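Local atomic coordinates of D-mannose isomerase (Marinomonas mediterranea, PDB entry 5X32), a protein that catalyses the reversible isomerization of D-mannose to D-fructose and, less efficiently, acts on D-lyxose. Residues E13-K18 with G354-I359; P4-K9 with F343-M348; E316-A321 with M382-E387; D306-F311 with A365-N370. One frame throughout, in Å; residues are numbered along the deposited sequence.

The contacts gather where the two ends of the chain meet in the (alpha/alpha)6-barrel. Along the chain come 4-9, 13-18, 306-311, 316-321, 343-348, 354-359, 365-370 and 382-387, so the segments of different contacts alternate. Contacts 1 and 2 bring the N-terminal loop and helix 9-23 onto helix 331-347 and the loop after it. Their centres are about 10 Å apart. Contact 3 joins helices 311-328 and 379-390, about 13 Å from contact 1 centre to centre. Contact 4 joins strand 304-310 to the loop before helix 379-390, about 20 Å from contact 3 centre to centre. W356 of contact 1 touches F318, F311 and M348, and so joins all four contacts into one region.

Contact 1: E13-K18 with G354-I359; sequences EAHIEK and GAWYRI
H15 and W356 meet rim to rim where helix 9-23 of this (alpha/alpha)6-barrel faces the loop after helix 331-347. This is the buried, tightly packed part of the contact. The ring centroids, with the five-membered ring taken for W356, are 5.1 Å apart. The planes stand at 75°, and neither ring lies over the face of the other. NE2 of H15 is at the indole edge, close to its plane, 3.0 Å from NE1 of W356. In H15, CG is anti to the backbone N (chi1 170°), which carries the imidazole off the helix toward the loop. W341 meets H15 edge-to-face, while F311, F318 and M348 pack on W356. The W356 side chain is about 8 Å from that of H380, a proton donor/acceptor by similarity, so the pair lies near the probable active site. The K18 side is looser and faces solvent; its chain runs past the buried G354. At the G354 phi of 97° a CB would probably press on the carbonyl oxygen of the residue before. CG of K18 is 4.2 Å from CA of G354, and K18 O is 4.1 Å from the same CA.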
loop_
_atom_site.group_PDB
_atom_site.type_symbol
_atom_site.label_atom_id
_atom_site.label_comp_id
_atom_site.label_asym_id
_atom_site.label_seq_id
_atom_site.Cartn_x
_atom_site.Cartn_y
_atom_site.Cartn_z
ATOM N N GLU A 13 8.190 -16.301 5.836
ATOM C CA GLU A 13 8.708 -15.783 7.099
ATOM C C GLU A 13 10.190 -15.435 7.003
ATOM O O GLU A 13 10.648 -14.441 7.591
ATOM C CB GLU A 13 8.475 -16.797 8.208
ATOM C CG GLU A 13 7.102 -16.659 8.823
ATOM C CD GLU A 13 6.753 -17.819 9.730
ATOM O OE1 GLU A 13 7.628 -18.698 9.922
ATOM O OE2 GLU A 13 5.622 -17.825 10.277
ATOM N N ALA A 14 10.932 -16.261 6.259
ATOM C CA ALA A 14 12.366 -16.058 6.061
ATOM C C ALA A 14 12.630 -14.760 5.304
ATOM O O ALA A 14 13.499 -13.952 5.688
ATOM C CB ALA A 14 12.951 -17.217 5.330
ATOM N N HIS A 15 11.870 -14.572 4.227
ATOM C CA HIS A 15 11.983 -13.393 3.384
ATOM C C HIS A 15 11.607 -12.120 4.123
ATOM O O HIS A 15 12.278 -11.078 3.991
ATOM C CB HIS A 15 11.115 -13.541 2.149
ATOM C CG HIS A 15 11.003 -12.286 1.351
ATOM N ND1 HIS A 15 12.009 -11.835 0.528
ATOM C CD2 HIS A 15 10.020 -11.359 1.290
ATOM C CE1 HIS A 15 11.644 -10.694 -0.028
ATOM N NE2 HIS A 15 10.442 -10.380 0.423
ATOM N N ILE A 16 10.515 -12.197 4.878
ATOM C CA ILE A 16 10.131 -11.062 5.695
ATOM C C ILE A 16 11.259 -10.769 6.681
ATOM O O ILE A 16 11.661 -9.622 6.839
ATOM C CB ILE A 16 8.821 -11.291 6.460
ATOM C CG1 ILE A 16 7.650 -11.396 5.483
ATOM C CG2 ILE A 16 8.584 -10.134 7.403
ATOM C CD1 ILE A 16 6.339 -11.809 6.141
ATOM N N GLU A 17 11.813 -11.809 7.291
ATOM C CA GLU A 17 12.830 -11.583 8.314
ATOM C C GLU A 17 14.067 -10.918 7.703
ATOM O O GLU A 17 14.668 -10.022 8.319
ATOM C CB GLU A 17 13.194 -12.897 9.027
ATOM C CG GLU A 17 14.516 -12.859 9.758
ATOM C CD GLU A 17 14.882 -14.191 10.408
ATOM O OE1 GLU A 17 15.192 -15.168 9.679
ATOM O OE2 GLU A 17 14.828 -14.269 11.654
ATOM N N LYS A 18 14.390 -11.267 6.459
ATOM C CA LYS A 18 15.598 -10.699 5.867
ATOM C C LYS A 18 15.321 -9.237 5.449
ATOM O O LYS A 18 16.210 -8.345 5.553
ATOM C CB LYS A 18 16.098 -11.564 4.695
ATOM C CG LYS A 18 17.509 -11.182 4.191
ATOM C CD LYS A 18 18.004 -12.066 3.021
ATOM C CE LYS A 18 19.510 -11.853 2.708
ATOM N NZ LYS A 18 20.460 -12.692 3.531
ATOM N N GLY A 354 19.286 -7.469 1.448
ATOM C CA GLY A 354 17.902 -7.683 1.839
ATOM C C GLY A 354 16.978 -6.623 1.270
ATOM O O GLY A 354 17.447 -5.576 0.810
ATOM N N ALA A 355 15.671 -6.901 1.329
ATOM C CA ALA A 355 14.607 -5.997 0.868
ATOM C C ALA A 355 14.621 -5.853 -0.652
ATOM O O ALA A 355 15.584 -6.224 -1.308
ATOM C CB ALA A 355 14.706 -4.617 1.539
ATOM N N TRP A 356 13.574 -5.243 -1.191
ATOM C CA TRP A 356 13.364 -5.199 -2.629
ATOM C C TRP A 356 13.989 -3.994 -3.314
ATOM O O TRP A 356 13.986 -2.905 -2.779
ATOM C CB TRP A 356 11.865 -5.194 -2.932
ATOM C CG TRP A 356 11.145 -6.507 -2.766
ATOM C CD1 TRP A 356 11.172 -7.328 -1.679
ATOM C CD2 TRP A 356 10.233 -7.103 -3.694
ATOM N NE1 TRP A 356 10.350 -8.412 -1.882
ATOM C CE2 TRP A 356 9.763 -8.297 -3.112
ATOM C CE3 TRP A 356 9.769 -6.746 -4.965
ATOM C CZ2 TRP A 356 8.850 -9.145 -3.766
ATOM C CZ3 TRP A 356 8.853 -7.589 -5.606
ATOM C CH2 TRP A 356 8.410 -8.766 -5.003
ATOM N N TYR A 357 14.528 -4.200 -4.506
ATOM C CA TYR A 357 14.872 -3.079 -5.359
ATOM C C TYR A 357 13.576 -2.366 -5.688
ATOM O O TYR A 357 12.511 -2.990 -5.744
ATOM C CB TYR A 357 15.570 -3.541 -6.635
ATOM C CG TYR A 357 16.905 -4.207 -6.404
ATOM C CD1 TYR A 357 17.818 -3.714 -5.465
ATOM C CD2 TYR A 357 17.235 -5.363 -7.095
ATOM C CE1 TYR A 357 19.036 -4.343 -5.256
ATOM C CE2 TYR A 357 18.432 -5.986 -6.895
ATOM C CZ TYR A 357 19.327 -5.483 -5.979
ATOM O OH TYR A 357 20.495 -6.163 -5.823
ATOM N N ARG A 358 13.643 -1.063 -5.899
ATOM C CA ARG A 358 12.420 -0.315 -6.119
ATOM C C ARG A 358 11.952 -0.429 -7.569
ATOM O O ARG A 358 10.760 -0.598 -7.844
ATOM C CB ARG A 358 12.627 1.153 -5.753
ATOM C CG ARG A 358 11.391 1.987 -5.883
ATOM C CD ARG A 358 11.684 3.446 -5.671
ATOM N NE ARG A 358 10.697 4.226 -6.397
ATOM C CZ ARG A 358 10.894 4.780 -7.594
ATOM N NH1 ARG A 358 12.070 4.689 -8.196
ATOM N NH2 ARG A 358 9.909 5.450 -8.180
ATOM N N ILE A 359 12.893 -0.365 -8.499
ATOM C CA ILE A 359 12.513 -0.237 -9.889
ATOM C C ILE A 359 13.591 -0.671 -10.869
ATOM O O ILE A 359 14.744 -0.283 -10.745
ATOM C CB ILE A 359 12.115 1.218 -10.172
ATOM C CG1 ILE A 359 11.757 1.417 -11.647
ATOM C CG2 ILE A 359 13.221 2.151 -9.726
ATOM C CD1 ILE A 359 11.488 2.859 -12.019
#

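Contact 2: P4-K9 with F343-M348; sequences PAFDSK and FSWNHM
P4 lies over one face of the W345 indole, fixing the N-terminal loop to outer helix 331-347 of the (alpha/alpha)6-barrel. Its CG is 3.9 Å from the centroid of the six-membered ring and 22° off the ring normal, a CH-pi contact. W345 has CG anti to its backbone N (chi1 -166°), which carries the indole off the helix to P4. F6 is the second partner. It turns an edge toward the indole face in an offset edge-to-face pair, with planes at 69°. CZ of F6 also touches the stem of the tryptophan, 4.0 Å from CB of W345. With an alanine in place of W345, P4 would probably lose the face under its CG and F6 the ring its edge points to.

In the next shell, the carbonyl oxygen of P4 lies over one face of the F6 ring, 3.5 Å above its plane and offset toward the rim. W341 and F11 meet the F6 ring as well, and Y337 OH hydrogen-bonds to F6 O. On the helix side, H351 meets the W345 ring edge-to-face, and NE2 of H351 hydrogen-bonds to W345 O.

Farther out, a type I turn from A5 to S8 sets the path of the loop. S8 is the N-cap of helix 9-23, and its OG bonds to F11 N. Two donors grip A5 O: S8 N at 3.0 Å, and S8 OG at 2.6 Å on an in-plane lone pair.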
loop_
_atom_site.group_PDB
_atom_site.type_symbol
_atom_site.label_atom_id
_atom_site.label_comp_id
_atom_site.label_asym_id
_atom_site.label_seq_id
_atom_site.Cartn_x
_atom_site.Cartn_y
_atom_site.Cartn_z
ATOM N N PRO A 4 12.990 -21.371 -4.263
ATOM C CA PRO A 4 12.375 -21.621 -2.958
ATOM C C PRO A 4 10.894 -21.974 -3.105
ATOM O O PRO A 4 10.291 -21.699 -4.148
ATOM C CB PRO A 4 12.521 -20.284 -2.229
ATOM C CG PRO A 4 13.430 -19.447 -3.061
ATOM C CD PRO A 4 13.418 -19.972 -4.435
ATOM N N ALA A 5 10.315 -22.573 -2.071
ATOM C CA ALA A 5 8.894 -22.857 -2.078
ATOM C C ALA A 5 8.167 -21.566 -1.726
ATOM O O ALA A 5 8.007 -21.241 -0.543
ATOM C CB ALA A 5 8.560 -23.958 -1.093
ATOM N N PHE A 6 7.696 -20.853 -2.751
ATOM C CA PHE A 6 7.172 -19.511 -2.544
ATOM C C PHE A 6 5.856 -19.541 -1.818
ATOM O O PHE A 6 5.435 -18.527 -1.258
ATOM C CB PHE A 6 7.011 -18.770 -3.861
ATOM C CG PHE A 6 8.296 -18.526 -4.569
ATOM C CD1 PHE A 6 9.241 -17.654 -4.024
ATOM C CD2 PHE A 6 8.568 -19.145 -5.778
ATOM C CE1 PHE A 6 10.439 -17.412 -4.672
ATOM C CE2 PHE A 6 9.761 -18.909 -6.433
ATOM C CZ PHE A 6 10.705 -18.040 -5.879
ATOM N N ASP A 7 5.223 -20.711 -1.808
ATOM C CA ASP A 7 3.966 -20.882 -1.096
ATOM C C ASP A 7 4.129 -21.489 0.313
ATOM O O ASP A 7 3.138 -21.898 0.925
ATOM C CB ASP A 7 3.011 -21.722 -1.944
ATOM C CG ASP A 7 3.589 -23.076 -2.328
ATOM O OD1 ASP A 7 4.792 -23.137 -2.648
ATOM O OD2 ASP A 7 2.826 -24.069 -2.371
ATOM N N SER A 8 5.360 -21.543 0.829
ATOM C CA SER A 8 5.609 -22.128 2.157
ATOM C C SER A 8 5.666 -21.080 3.268
ATOM O O SER A 8 6.132 -19.962 3.058
ATOM C CB SER A 8 6.897 -22.970 2.154
ATOM O OG SER A 8 8.060 -22.201 1.910
ATOM N N LYS A 9 5.185 -21.443 4.451
ATOM C CA LYS A 9 5.285 -20.577 5.629
ATOM C C LYS A 9 6.741 -20.216 5.929
ATOM O O LYS A 9 7.078 -19.044 6.175
ATOM C CB LYS A 9 4.654 -21.274 6.830
ATOM C CG LYS A 9 4.952 -20.651 8.172
ATOM C CD LYS A 9 3.940 -21.126 9.209
ATOM C CE LYS A 9 4.297 -20.639 10.610
ATOM N NZ LYS A 9 5.622 -21.181 11.027
ATOM N N PHE A 343 10.049 -14.054 -11.062
ATOM C CA PHE A 343 10.589 -12.794 -11.553
ATOM C C PHE A 343 11.182 -11.975 -10.401
ATOM O O PHE A 343 12.281 -11.419 -10.525
ATOM C CB PHE A 343 9.511 -11.965 -12.254
ATOM C CG PHE A 343 9.947 -10.556 -12.556
ATOM C CD1 PHE A 343 10.731 -10.277 -13.656
ATOM C CD2 PHE A 343 9.620 -9.516 -11.697
ATOM C CE1 PHE A 343 11.144 -8.982 -13.930
ATOM C CE2 PHE A 343 10.026 -8.229 -11.968
ATOM C CZ PHE A 343 10.795 -7.964 -13.090
ATOM N N SER A 344 10.451 -11.915 -9.288
ATOM C CA SER A 344 10.879 -11.142 -8.125
ATOM C C SER A 344 12.203 -11.620 -7.501
ATOM O O SER A 344 13.091 -10.821 -7.170
ATOM C CB SER A 344 9.774 -11.164 -7.067
ATOM O OG SER A 344 8.627 -10.486 -7.538
ATOM N N TRP A 345 12.308 -12.929 -7.335
ATOM C CA TRP A 345 13.473 -13.559 -6.762
ATOM C C TRP A 345 14.694 -13.312 -7.639
ATOM O O TRP A 345 15.806 -13.052 -7.134
ATOM C CB TRP A 345 13.230 -15.049 -6.604
ATOM C CG TRP A 345 14.212 -15.736 -5.731
ATOM C CD1 TRP A 345 15.181 -16.615 -6.124
ATOM C CD2 TRP A 345 14.291 -15.659 -4.306
ATOM N NE1 TRP A 345 15.872 -17.071 -5.031
ATOM C CE2 TRP A 345 15.349 -16.497 -3.900
ATOM C CE3 TRP A 345 13.585 -14.949 -3.332
ATOM C CZ2 TRP A 345 15.719 -16.646 -2.563
ATOM C CZ3 TRP A 345 13.948 -15.102 -2.003
ATOM C CH2 TRP A 345 15.001 -15.948 -1.631
ATOM N N ASN A 346 14.475 -13.389 -8.953
ATOM C CA ASN A 346 15.561 -13.224 -9.917
ATOM C C ASN A 346 15.935 -11.763 -10.230
ATOM O O ASN A 346 16.972 -11.521 -10.833
ATOM C CB ASN A 346 15.217 -13.945 -11.242
ATOM C CG ASN A 346 15.133 -15.447 -11.077
ATOM O OD1 ASN A 346 15.811 -16.018 -10.238
ATOM N ND2 ASN A 346 14.305 -16.090 -11.872
ATOM N N HIS A 347 15.092 -10.792 -9.888
ATOM C CA HIS A 347 15.393 -9.413 -10.305
ATOM C C HIS A 347 15.079 -8.260 -9.316
ATOM O O HIS A 347 15.679 -7.183 -9.416
ATOM C CB HIS A 347 14.662 -9.138 -11.621
ATOM C CG HIS A 347 15.039 -10.087 -12.712
ATOM N ND1 HIS A 347 16.215 -9.974 -13.420
ATOM C CD2 HIS A 347 14.412 -11.187 -13.190
ATOM C CE1 HIS A 347 16.287 -10.954 -14.300
ATOM N NE2 HIS A 347 15.208 -11.706 -14.176
ATOM N N MET A 348 14.135 -8.459 -8.394
ATOM C CA MET A 348 13.678 -7.368 -7.550
ATOM C C MET A 348 14.313 -7.415 -6.183
ATOM O O MET A 348 14.418 -6.394 -5.496
ATOM C CB MET A 348 12.152 -7.389 -7.382
ATOM C CG MET A 348 11.346 -7.292 -8.662
ATOM S SD MET A 348 11.720 -5.818 -9.612
ATOM C CE MET A 348 10.871 -4.560 -8.723
#

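Contact 3: E316-A321 with M382-E387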
loop_
_atom_site.group_PDB
_atom_site.type_symbol
_atom_site.label_atom_id
_atom_site.label_comp_id
_atom_site.label_asym_id
_atom_site.label_seq_id
_atom_site.Cartn_x
_atom_site.Cartn_y
_atom_site.Cartn_z
ATOM N N GLU A 316 1.862 -6.621 -4.866
ATOM C CA GLU A 316 0.410 -6.556 -4.754
ATOM C C GLU A 316 -0.194 -7.617 -5.691
ATOM O O GLU A 316 -1.208 -8.268 -5.357
ATOM C CB GLU A 316 -0.100 -5.158 -5.103
ATOM C CG GLU A 316 0.415 -4.071 -4.144
ATOM C CD GLU A 316 -0.199 -4.111 -2.737
ATOM O OE1 GLU A 316 -1.392 -4.475 -2.591
ATOM O OE2 GLU A 316 0.540 -3.817 -1.763
ATOM N N SER A 317 0.453 -7.824 -6.844
ATOM C CA SER A 317 -0.059 -8.810 -7.786
ATOM C C SER A 317 0.107 -10.237 -7.281
ATOM O O SER A 317 -0.786 -11.057 -7.505
ATOM C CB SER A 317 0.590 -8.659 -9.154
ATOM O OG SER A 317 0.193 -7.431 -9.741
ATOM N N PHE A 318 1.207 -10.577 -6.608
ATOM C CA PHE A 318 1.250 -11.961 -6.135
ATOM C C PHE A 318 0.345 -12.158 -4.894
ATOM O O PHE A 318 -0.117 -13.280 -4.631
ATOM C CB PHE A 318 2.695 -12.456 -5.881
ATOM C CG PHE A 318 3.384 -11.880 -4.670
ATOM C CD1 PHE A 318 2.980 -12.212 -3.387
ATOM C CD2 PHE A 318 4.524 -11.102 -4.820
ATOM C CE1 PHE A 318 3.650 -11.706 -2.264
ATOM C CE2 PHE A 318 5.204 -10.616 -3.722
ATOM C CZ PHE A 318 4.762 -10.910 -2.436
ATOM N N ALA A 319 0.058 -11.093 -4.142
ATOM C CA ALA A 319 -0.952 -11.245 -3.092
ATOM C C ALA A 319 -2.348 -11.530 -3.720
ATOM O O ALA A 319 -3.078 -12.457 -3.315
ATOM C CB ALA A 319 -0.999 -10.024 -2.225
ATOM N N ALA A 320 -2.692 -10.726 -4.723
ATOM C CA ALA A 320 -3.965 -10.852 -5.386
ATOM C C ALA A 320 -4.066 -12.259 -5.965
ATOM O O ALA A 320 -5.102 -12.928 -5.815
ATOM C CB ALA A 320 -4.114 -9.795 -6.462
ATOM N N ALA A 321 -2.982 -12.712 -6.599
ATOM C CA ALA A 321 -2.961 -14.036 -7.217
ATOM C C ALA A 321 -3.199 -15.119 -6.188
ATOM O O ALA A 321 -3.928 -16.077 -6.451
ATOM C CB ALA A 321 -1.647 -14.284 -7.932
ATOM N N MET A 382 6.261 -6.730 2.396
ATOM C CA MET A 382 6.003 -7.472 3.611
ATOM C C MET A 382 4.521 -7.675 3.824
ATOM O O MET A 382 4.110 -8.759 4.211
ATOM C CB MET A 382 6.640 -6.809 4.825
ATOM C CG MET A 382 8.127 -7.023 4.874
ATOM S SD MET A 382 8.898 -6.369 6.355
ATOM C CE MET A 382 8.878 -4.620 5.986
ATOM N N GLY A 383 3.721 -6.657 3.542
ATOM C CA GLY A 383 2.277 -6.797 3.619
ATOM C C GLY A 383 1.755 -7.939 2.750
ATOM O O GLY A 383 0.944 -8.764 3.213
ATOM N N ALA A 384 2.242 -8.022 1.512
ATOM C CA ALA A 384 1.794 -9.084 0.605
ATOM C C ALA A 384 2.126 -10.447 1.179
ATOM O O ALA A 384 1.253 -11.353 1.210
ATOM C CB ALA A 384 2.428 -8.924 -0.792
ATOM N N CYS A 385 3.360 -10.581 1.682
ATOM C CA CYS A 385 3.752 -11.835 2.308
ATOM C C CYS A 385 2.849 -12.161 3.506
ATOM O O CYS A 385 2.398 -13.302 3.637
ATOM C CB CYS A 385 5.202 -11.783 2.752
ATOM S SG CYS A 385 6.416 -11.692 1.424
ATOM N N TYR A 386 2.565 -11.163 4.351
ATOM C CA TYR A 386 1.729 -11.333 5.553
ATOM C C TYR A 386 0.339 -11.838 5.216
ATOM O O TYR A 386 -0.207 -12.717 5.918
ATOM C CB TYR A 386 1.616 -10.017 6.331
ATOM C CG TYR A 386 2.827 -9.655 7.177
ATOM C CD1 TYR A 386 3.485 -10.604 7.961
ATOM C CD2 TYR A 386 3.330 -8.361 7.162
ATOM C CE1 TYR A 386 4.602 -10.252 8.729
ATOM C CE2 TYR A 386 4.436 -8.012 7.900
ATOM C CZ TYR A 386 5.064 -8.954 8.682
ATOM O OH TYR A 386 6.150 -8.567 9.403
ATOM N N GLU A 387 -0.243 -11.295 4.147
ATOM C CA GLU A 387 -1.583 -11.724 3.820
ATOM C C GLU A 387 -1.597 -13.103 3.185
ATOM O O GLU A 387 -2.523 -13.872 3.451
ATOM C CB GLU A 387 -2.300 -10.721 2.921
ATOM C CG GLU A 387 -3.789 -10.980 2.982
ATOM C CD GLU A 387 -4.512 -9.873 3.694
ATOM O OE1 GLU A 387 -3.845 -8.911 4.142
ATOM O OE2 GLU A 387 -5.731 -10.026 3.919
#
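The F318 ring reaches across to A384 between two neighbouring inner helices of the (alpha/alpha)6-barrel, 311-328 and 379-390. The axes of segments 316-321 and 382-387 run nearly parallel, at 11°, and come within 8.7 Å. Such parallel running is what inner helices of this barrel do. The alanines A319 and A384 face each other at the nearest CA pair, consistent with this spacing.

F318 has CG between its backbone N and carbonyl carbon (chi1 72°). This sends the ring along the flank of its own helix toward the other. The outer end of the ring does the touching: CE1 is 3.4 Å from CB of A384, and CZ is 3.5 Å from the same methyl. The methyl meets the ring obliquely. The backbone N of C385 lies at the ring edge, near its plane, 4.1 Å from CE1 of F318. The sulfur is farther off, with C385 SG 4.3 Å from CZ of F318. W341 packs against both F318 and C385 from helix 331-347.

E316 makes little contact across the seam, but it ties the region to the probable active site. Its OE2 bonds to ND1 of H380, a proton donor/acceptor by similarity, and its OE1 forms a salt bridge with K257.

Beside the phenyl ring, the two alanines point their methyls at each other. CB of A319 is 3.9 Å from CB of A384 and 4.1 Å from CA of A384.

Contact 4: D306-F311 with A365-N370; sequences DPDKYF and AQYDNN
Y367 and D308 join side chain to side chain at the protein surface, tying a loop to the three-stranded antiparallel sheet beside the (alpha/alpha)6-barrel. The loop runs from strand 359-360 toward helix 379-390. D308 belongs to the region of strand 304-310, the middle strand of that sheet.

Ahead of the tyrosine comes Q366. D40 holds the loop on both sides of the crossing: its OD2 accepts from NE2 of Q366, and its backbone bonds to that of N369.

Y367 makes the crossing. Its CG is anti to the carbonyl carbon (chi1 -85°), which points the ring at the strand. Its OH donates to OD1 of D308 at 2.7 Å, on the syn side of the carboxylate and 19° out of its plane. OD2 of D308 is farther from that OH, at 3.2 Å. The carboxylate stands at the hydroxyl end of the ring, its plane turned nearly at a right angle to the ring plane. OD1 lies near the ring plane, at its edge, 3.4 Å from CE2 of Y367. Both side chains also touch I359 of the neighbouring strand. The backbone before the aspartate is held by an Asx turn, in which D308 N donates to D306 OD1 at 3.2 Å. If D308 were an alanine, the Y367 hydroxyl would probably be left without this acceptor and the ring set freer to turn.

Past the tyrosine, the loop bends away from the strand. A second Asx turn shapes this bend: N370 N donates to D368 OD1 at 3.0 Å, coming from above the carboxylate, 55° out of its plane.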
loop_
_atom_site.group_PDB
_atom_site.type_symbol
_atom_site.label_atom_id
_atom_site.label_comp_id
_atom_site.label_asym_id
_atom_site.label_seq_id
_atom_site.Cartn_x
_atom_site.Cartn_y
_atom_site.Cartn_z
ATOM N N ASP A 306 4.406 2.411 -20.354
ATOM C CA ASP A 306 5.508 2.567 -19.404
ATOM C C ASP A 306 5.978 1.178 -19.000
ATOM O O ASP A 306 5.327 0.493 -18.222
ATOM C CB ASP A 306 5.057 3.367 -18.173
ATOM C CG ASP A 306 6.205 3.677 -17.188
ATOM O OD1 ASP A 306 7.323 3.099 -17.296
ATOM O OD2 ASP A 306 5.960 4.506 -16.275
ATOM N N PRO A 307 7.133 0.766 -19.506
ATOM C CA PRO A 307 7.534 -0.627 -19.308
ATOM C C PRO A 307 8.352 -0.899 -18.058
ATOM O O PRO A 307 8.738 -2.049 -17.836
ATOM C CB PRO A 307 8.362 -0.912 -20.555
ATOM C CG PRO A 307 8.953 0.417 -20.904
ATOM C CD PRO A 307 7.940 1.445 -20.531
ATOM N N ASP A 308 8.593 0.119 -17.242
ATOM C CA ASP A 308 9.399 -0.086 -16.048
ATOM C C ASP A 308 8.735 -1.061 -15.093
ATOM O O ASP A 308 7.502 -1.177 -15.043
ATOM C CB ASP A 308 9.680 1.243 -15.341
ATOM C CG ASP A 308 10.731 2.058 -16.052
ATOM O OD1 ASP A 308 11.570 1.442 -16.747
ATOM O OD2 ASP A 308 10.721 3.300 -15.923
ATOM N N LYS A 309 9.570 -1.769 -14.345
ATOM C CA LYS A 309 9.086 -2.771 -13.416
ATOM C C LYS A 309 9.278 -2.346 -11.945
ATOM O O LYS A 309 10.398 -2.236 -11.450
ATOM C CB LYS A 309 9.754 -4.100 -13.743
ATOM C CG LYS A 309 9.596 -4.418 -15.226
ATOM C CD LYS A 309 9.485 -5.902 -15.525
ATOM C CE LYS A 309 10.372 -6.291 -16.705
ATOM N NZ LYS A 309 10.342 -5.267 -17.757
ATOM N N TYR A 310 8.162 -2.068 -11.280
ATOM C CA TYR A 310 8.143 -1.601 -9.903
ATOM C C TYR A 310 7.905 -2.741 -8.905
ATOM O O TYR A 310 7.245 -3.730 -9.205
ATOM C CB TYR A 310 7.057 -0.539 -9.725
ATOM C CG TYR A 310 7.357 0.791 -10.375
ATOM C CD1 TYR A 310 7.437 0.912 -11.755
ATOM C CD2 TYR A 310 7.544 1.928 -9.612
ATOM C CE1 TYR A 310 7.703 2.130 -12.355
ATOM C CE2 TYR A 310 7.822 3.148 -10.204
ATOM C CZ TYR A 310 7.896 3.238 -11.573
ATOM O OH TYR A 310 8.170 4.444 -12.162
ATOM N N PHE A 311 8.450 -2.600 -7.709
ATOM C CA PHE A 311 8.334 -3.636 -6.693
ATOM C C PHE A 311 6.897 -3.825 -6.210
ATOM O O PHE A 311 6.405 -4.958 -6.076
ATOM C CB PHE A 311 9.257 -3.305 -5.514
ATOM C CG PHE A 311 8.747 -2.186 -4.647
ATOM C CD1 PHE A 311 8.746 -0.877 -5.115
ATOM C CD2 PHE A 311 8.246 -2.443 -3.382
ATOM C CE1 PHE A 311 8.261 0.157 -4.332
ATOM C CE2 PHE A 311 7.756 -1.401 -2.590
ATOM C CZ PHE A 311 7.759 -0.107 -3.074
ATOM N N ALA A 365 17.261 -3.947 -15.638
ATOM C CA ALA A 365 18.421 -3.252 -15.090
ATOM C C ALA A 365 17.986 -2.219 -14.067
ATOM O O ALA A 365 17.020 -1.499 -14.305
ATOM C CB ALA A 365 19.191 -2.585 -16.189
ATOM N N GLN A 366 18.701 -2.112 -12.952
ATOM C CA GLN A 366 18.418 -1.050 -11.983
ATOM C C GLN A 366 18.739 0.297 -12.598
ATOM O O GLN A 366 19.568 0.401 -13.486
ATOM C CB GLN A 366 19.211 -1.234 -10.687
ATOM C CG GLN A 366 18.843 -2.487 -9.933
ATOM C CD GLN A 366 19.669 -2.693 -8.685
ATOM O OE1 GLN A 366 20.417 -3.668 -8.566
ATOM N NE2 GLN A 366 19.515 -1.786 -7.724
ATOM N N TYR A 367 18.042 1.329 -12.160
ATOM C CA TYR A 367 18.325 2.669 -12.647
ATOM C C TYR A 367 19.439 3.308 -11.826
ATOM O O TYR A 367 20.247 4.083 -12.350
ATOM C CB TYR A 367 17.070 3.531 -12.595
ATOM C CG TYR A 367 16.175 3.391 -13.793
ATOM C CD1 TYR A 367 16.486 4.017 -14.989
ATOM C CD2 TYR A 367 15.011 2.634 -13.726
ATOM C CE1 TYR A 367 15.661 3.896 -16.092
ATOM C CE2 TYR A 367 14.178 2.509 -14.817
ATOM C CZ TYR A 367 14.505 3.142 -15.995
ATOM O OH TYR A 367 13.678 3.016 -17.077
ATOM N N ASP A 368 19.443 2.991 -10.533
ATOM C CA ASP A 368 20.453 3.464 -9.607
ATOM C C ASP A 368 20.474 2.620 -8.326
ATOM O O ASP A 368 19.870 1.541 -8.266
ATOM C CB ASP A 368 20.243 4.947 -9.281
ATOM C CG ASP A 368 18.910 5.225 -8.604
ATOM O OD1 ASP A 368 18.359 4.331 -7.920
ATOM O OD2 ASP A 368 18.413 6.366 -8.741
ATOM N N ASN A 369 21.142 3.129 -7.292
ATOM C CA ASN A 369 21.295 2.355 -6.066
ATOM C C ASN A 369 20.471 2.897 -4.894
ATOM O O ASN A 369 20.833 2.727 -3.718
ATOM C CB ASN A 369 22.776 2.272 -5.690
ATOM C CG ASN A 369 23.375 3.627 -5.361
ATOM O OD1 ASN A 369 22.909 4.665 -5.846
ATOM N ND2 ASN A 369 24.414 3.627 -4.527
ATOM N N ASN A 370 19.361 3.554 -5.218
ATOM C CA ASN A 370 18.402 3.965 -4.205
ATOM C C ASN A 370 17.342 2.912 -3.892
ATOM O O ASN A 370 16.227 2.983 -4.396
ATOM C CB ASN A 370 17.737 5.280 -4.613
ATOM C CG ASN A 370 18.692 6.461 -4.510
ATOM O OD1 ASN A 370 19.700 6.379 -3.821
ATOM N ND2 ASN A 370 18.355 7.570 -5.151
#